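Local coordinates for protein peptide amidase (Stenotrophomonas maltophilia, PDB 1M22) that probably hydrolyses amide bonds, as a peptide amidase of the amidase signature family that works through a serine nucleophile, at residues Q17-M20 / E24-S27; A63-E68 / P77-P82. One frame throughout, in Å; residues are numbered along the deposited sequence.

Contact 1 (Q17-M20 / E24-S27); sequences QARM and ELDS
In Met20, chi1 of -68° sets CG beside the residue's own backbone N and anti to the carbonyl carbon; in Leu25, chi1 of 175° sets CG anti to the backbone N, and the two CG atoms lie 4.0 Å apart. The methionine chain lies alongside the backbone of the loop. Its CG rests 3.3 Å from Leu25 O, and beyond it SD reaches the Asp26-Ser27 peptide, 3.8 Å from Ser27 N. The same leucine also packs on Arg19, whose CB lies 4.0 Å from Leu25 CB and close to CD2 as well, while the extended arginine chain carries the guanidinium away from the loop. Tyr8 touches both Arg19 and Leu25.

All this takes place in a tight helix-loop-helix connection, where helix 13-21 gives way to helix 27-43 and the loop folds back over the last turn of the first helix. The backbones meet directly as well. Glu24 N donates to Arg19 O at 3.0 Å. One residue further along, Met20 CA sits 3.0 Å from Leu25 O in a CA-H...O contact. The same Leu25 O also takes a hydrogen bond from a water, which donates its other hydrogen to Met20 O, so a single solvent molecule bridges the helix carbonyl and the loop carbonyl.

Asp26 turns its CB away from the first helix and sits at the N-cap of helix 27-43, its side chain capping a backbone N just beyond the segment; OD1 is also hydrogen-bonded to Thr29 OG1. Ser27, buried beside the sulfur of Met20, gives its N to Asp66 and pairs its OG with Gly80 O, linking this corner to helix 58-70 and the loop ahead of strand 82-86.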
loop_
_atom_site.group_PDB
_atom_site.type_symbol
_atom_site.label_atom_id
_atom_site.label_comp_id
_atom_site.label_asym_id
_atom_site.label_seq_id
_atom_site.Cartn_x
_atom_site.Cartn_y
_atom_site.Cartn_z
ATOM N N GLN A 17 18.177 -9.580 -9.157
ATOM C CA GLN A 17 19.245 -9.961 -8.241
ATOM C C GLN A 17 20.151 -11.008 -8.889
ATOM O O GLN A 17 21.373 -10.940 -8.765
ATOM C CB GLN A 17 18.657 -10.506 -6.934
ATOM C CG GLN A 17 19.698 -10.789 -5.855
ATOM C CD GLN A 17 20.556 -9.579 -5.555
ATOM O OE1 GLN A 17 21.767 -9.589 -5.776
ATOM N NE2 GLN A 17 19.932 -8.523 -5.054
ATOM N N ALA A 18 19.552 -11.967 -9.586
ATOM C CA ALA A 18 20.327 -13.004 -10.259
ATOM C C ALA A 18 21.227 -12.376 -11.320
ATOM O O ALA A 18 22.384 -12.767 -11.472
ATOM C CB ALA A 18 19.395 -14.025 -10.901
ATOM N N ARG A 19 20.696 -11.404 -12.056
ATOM C CA ARG A 19 21.474 -10.735 -13.094
ATOM C C ARG A 19 22.668 -9.989 -12.507
ATOM O O ARG A 19 23.772 -10.052 -13.048
ATOM C CB ARG A 19 20.600 -9.756 -13.878
ATOM C CG ARG A 19 19.463 -10.402 -14.644
ATOM C CD ARG A 19 18.696 -9.361 -15.442
ATOM N NE ARG A 19 17.509 -9.912 -16.088
ATOM C CZ ARG A 19 16.738 -9.234 -16.932
ATOM N NH1 ARG A 19 17.031 -7.977 -17.238
ATOM N NH2 ARG A 19 15.673 -9.812 -17.469
ATOM N N MET A 20 22.450 -9.278 -11.403
ATOM C CA MET A 20 23.532 -8.539 -10.769
ATOM C C MET A 20 24.559 -9.500 -10.181
ATOM O O MET A 20 25.762 -9.256 -10.252
ATOM C CB MET A 20 22.988 -7.616 -9.670
ATOM C CG MET A 20 22.143 -6.457 -10.195
ATOM S SD MET A 20 21.724 -5.215 -8.939
ATOM C CE MET A 20 20.342 -6.002 -8.115
ATOM N N GLU A 24 26.007 -9.414 -14.898
ATOM C CA GLU A 24 25.457 -8.926 -16.158
ATOM C C GLU A 24 24.695 -7.619 -15.979
ATOM O O GLU A 24 24.208 -7.034 -16.946
ATOM C CB GLU A 24 24.530 -9.972 -16.777
ATOM C CG GLU A 24 25.230 -11.254 -17.186
ATOM C CD GLU A 24 24.349 -12.150 -18.032
ATOM O OE1 GLU A 24 23.956 -11.721 -19.138
ATOM O OE2 GLU A 24 24.048 -13.279 -17.591
ATOM N N LEU A 25 24.604 -7.166 -14.735
ATOM C CA LEU A 25 23.896 -5.934 -14.411
ATOM C C LEU A 25 24.402 -5.411 -13.077
ATOM O O LEU A 25 24.798 -6.189 -12.212
ATOM C CB LEU A 25 22.388 -6.209 -14.299
ATOM C CG LEU A 25 21.460 -5.070 -13.856
ATOM C CD1 LEU A 25 21.430 -3.990 -14.923
ATOM C CD2 LEU A 25 20.059 -5.615 -13.618
ATOM N N ASP A 26 24.426 -4.096 -12.916
ATOM C CA ASP A 26 24.828 -3.531 -11.636
ATOM C C ASP A 26 23.765 -2.545 -11.181
ATOM O O ASP A 26 22.919 -2.110 -11.969
ATOM C CB ASP A 26 26.205 -2.862 -11.693
ATOM C CG ASP A 26 26.329 -1.858 -12.802
ATOM O OD1 ASP A 26 25.360 -1.119 -13.068
ATOM O OD2 ASP A 26 27.421 -1.798 -13.403
ATOM N N SER A 27 23.806 -2.201 -9.902
ATOM C CA SER A 27 22.819 -1.299 -9.338
ATOM C C SER A 27 22.784 0.080 -9.984
ATOM O O SER A 27 21.705 0.638 -10.185
ATOM C CB SER A 27 23.038 -1.162 -7.833
ATOM O OG SER A 27 21.952 -0.470 -7.239
HETATM O O HOH W 1 27.210 -7.041 -11.008
#

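Contact 2 (A63-E68 / P77-P82); sequences AERDRE and PLHGIP
His79, Arg65 and Gly80 bury the most surface here. The imidazole drives its NE2 into the side of helix 58-70 and donates to Arg65 O, NE2 to O 2.8 Å, almost straight at 171°, with the oxygen in the ring plane. The N-H comes at the carbonyl from the side, tilted out of its plane. With CG anti to the backbone N (chi1 -167°), the ring is carried across to the helix, and the other ring nitrogen, ND1, accepts from Arg75 N, which fixes its rotation.

Arg65 lays CD over one ring face, and its CB packs 4.1 Å from Gly80 CA. Gly80 sits in the type II turn from Leu78 to Ile81, with a left-handed backbone. The bent arginine chain then grips Glu68 side-on, NE to OE1 and NH2 to OE2, within the helix. Glu68 OE1 comes 3.3 Å from His79 CE1, its carboxylate 50° from the ring plane, while OE2 has a second partner in Arg75.

With NE2 donating and ND1 accepting, the histidine is consistent with a neutral NE2-H tautomer, and Arg65 and Arg75 would offset the charge of the carboxylate beside CE1.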
loop_
_atom_site.group_PDB
_atom_site.type_symbol
_atom_site.label_atom_id
_atom_site.label_comp_id
_atom_site.label_asym_id
_atom_site.label_seq_id
_atom_site.Cartn_x
_atom_site.Cartn_y
_atom_site.Cartn_z
ATOM N N ALA A 63 25.930 3.125 -6.289
ATOM C CA ALA A 63 27.364 2.935 -6.496
ATOM C C ALA A 63 28.030 2.281 -5.291
ATOM O O ALA A 63 28.970 1.501 -5.442
ATOM C CB ALA A 63 28.025 4.272 -6.801
ATOM N N GLU A 64 27.543 2.596 -4.096
ATOM C CA GLU A 64 28.105 2.008 -2.890
ATOM C C GLU A 64 27.709 0.534 -2.820
ATOM O O GLU A 64 28.511 -0.310 -2.423
ATOM C CB GLU A 64 27.609 2.754 -1.649
ATOM C CG GLU A 64 28.370 2.418 -0.370
ATOM C CD GLU A 64 29.866 2.655 -0.495
ATOM O OE1 GLU A 64 30.263 3.731 -0.991
ATOM O OE2 GLU A 64 30.648 1.768 -0.087
ATOM N N ARG A 65 26.475 0.219 -3.211
ATOM C CA ARG A 65 26.033 -1.171 -3.195
ATOM C C ARG A 65 26.873 -1.971 -4.193
ATOM O O ARG A 65 27.208 -3.126 -3.940
ATOM C CB ARG A 65 24.549 -1.297 -3.567
ATOM C CG ARG A 65 23.552 -0.506 -2.704
ATOM C CD ARG A 65 23.449 -0.892 -1.229
ATOM N NE ARG A 65 24.515 -0.346 -0.443
ATOM C CZ ARG A 65 24.609 0.707 0.363
ATOM N NH1 ARG A 65 23.643 1.570 0.662
ATOM N NH2 ARG A 65 25.809 0.877 0.876
ATOM N N ASP A 66 27.210 -1.359 -5.326
ATOM C CA ASP A 66 28.026 -2.048 -6.320
ATOM C C ASP A 66 29.451 -2.255 -5.810
ATOM O O ASP A 66 30.054 -3.299 -6.057
ATOM C CB ASP A 66 28.047 -1.282 -7.649
ATOM C CG ASP A 66 26.736 -1.404 -8.416
ATOM O OD1 ASP A 66 26.009 -2.400 -8.201
ATOM O OD2 ASP A 66 26.443 -0.514 -9.246
ATOM N N ARG A 67 29.997 -1.267 -5.103
ATOM C CA ARG A 67 31.342 -1.413 -4.557
ATOM C C ARG A 67 31.338 -2.559 -3.545
ATOM O O ARG A 67 32.254 -3.384 -3.520
ATOM C CB ARG A 67 31.807 -0.114 -3.888
ATOM C CG ARG A 67 32.354 0.931 -4.866
ATOM C CD ARG A 67 32.967 2.124 -4.135
ATOM N NE ARG A 67 31.961 3.035 -3.595
ATOM C CZ ARG A 67 31.316 3.952 -4.309
ATOM N NH1 ARG A 67 31.569 4.098 -5.603
ATOM N NH2 ARG A 67 30.414 4.727 -3.726
ATOM N N GLU A 68 30.296 -2.619 -2.720
ATOM C CA GLU A 68 30.184 -3.682 -1.724
ATOM C C GLU A 68 30.107 -5.036 -2.422
ATOM O O GLU A 68 30.733 -6.003 -1.989
ATOM C CB GLU A 68 28.944 -3.470 -0.849
ATOM C CG GLU A 68 28.987 -2.194 -0.021
ATOM C CD GLU A 68 27.696 -1.928 0.733
ATOM O OE1 GLU A 68 26.633 -2.426 0.303
ATOM O OE2 GLU A 68 27.740 -1.202 1.748
ATOM N N PRO A 77 18.847 -10.555 -0.473
ATOM C CA PRO A 77 18.009 -10.563 -1.677
ATOM C C PRO A 77 17.709 -9.206 -2.310
ATOM O O PRO A 77 17.459 -9.127 -3.513
ATOM C CB PRO A 77 16.731 -11.254 -1.203
ATOM C CG PRO A 77 17.216 -12.159 -0.120
ATOM C CD PRO A 77 18.186 -11.285 0.624
ATOM N N LEU A 78 17.726 -8.144 -1.511
ATOM C CA LEU A 78 17.424 -6.814 -2.032
ATOM C C LEU A 78 18.644 -5.940 -2.312
ATOM O O LEU A 78 18.502 -4.753 -2.609
ATOM C CB LEU A 78 16.495 -6.066 -1.068
ATOM C CG LEU A 78 15.128 -6.679 -0.748
ATOM C CD1 LEU A 78 14.345 -5.722 0.137
ATOM C CD2 LEU A 78 14.357 -6.954 -2.027
ATOM N N HIS A 79 19.836 -6.522 -2.237
ATOM C CA HIS A 79 21.059 -5.760 -2.466
ATOM C C HIS A 79 21.082 -5.104 -3.845
ATOM O O HIS A 79 21.104 -5.789 -4.870
ATOM C CB HIS A 79 22.280 -6.669 -2.310
ATOM C CG HIS A 79 23.575 -5.925 -2.217
ATOM N ND1 HIS A 79 24.268 -5.787 -1.034
ATOM C CD2 HIS A 79 24.292 -5.257 -3.153
ATOM C CE1 HIS A 79 25.357 -5.069 -1.244
ATOM N NE2 HIS A 79 25.395 -4.734 -2.522
ATOM N N GLY A 80 21.078 -3.774 -3.860
ATOM C CA GLY A 80 21.113 -3.036 -5.112
ATOM C C GLY A 80 19.779 -2.812 -5.809
ATOM O O GLY A 80 19.744 -2.223 -6.885
ATOM N N ILE A 81 18.685 -3.266 -5.203
ATOM C CA ILE A 81 17.350 -3.118 -5.790
ATOM C C ILE A 81 16.755 -1.732 -5.526
ATOM O O ILE A 81 16.599 -1.332 -4.376
ATOM C CB ILE A 81 16.390 -4.191 -5.220
ATOM C CG1 ILE A 81 16.892 -5.589 -5.589
ATOM C CG2 ILE A 81 14.973 -3.959 -5.734
ATOM C CD1 ILE A 81 16.879 -5.892 -7.075
ATOM N N PRO A 82 16.418 -0.981 -6.592
ATOM C CA PRO A 82 15.841 0.362 -6.434
ATOM C C PRO A 82 14.349 0.340 -6.122
ATOM O O PRO A 82 13.582 -0.370 -6.778
ATOM C CB PRO A 82 16.107 1.029 -7.787
ATOM C CG PRO A 82 17.202 0.197 -8.405
ATOM C CD PRO A 82 16.834 -1.198 -7.986
#

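From the N terminus, helix 13-21 comes first, and contact 1 closes the short loop behind it before helix 27-43 sets off. The chain then passes through strand 51-54 into helix 58-70, and contact 2 closes a later loop by returning 77-82 to that helix just ahead of strand 82-86. The two loops follow in series, neither nesting nor crossing, yet they touch in space, their centres about 9 Å apart. Ser27 joins the two contacts, and Met20 CE packs on His79 O at 3.3 Å. Together they tie the N-terminal helices to helix 58-70 and to the entrance of a strand in the mixed sheet.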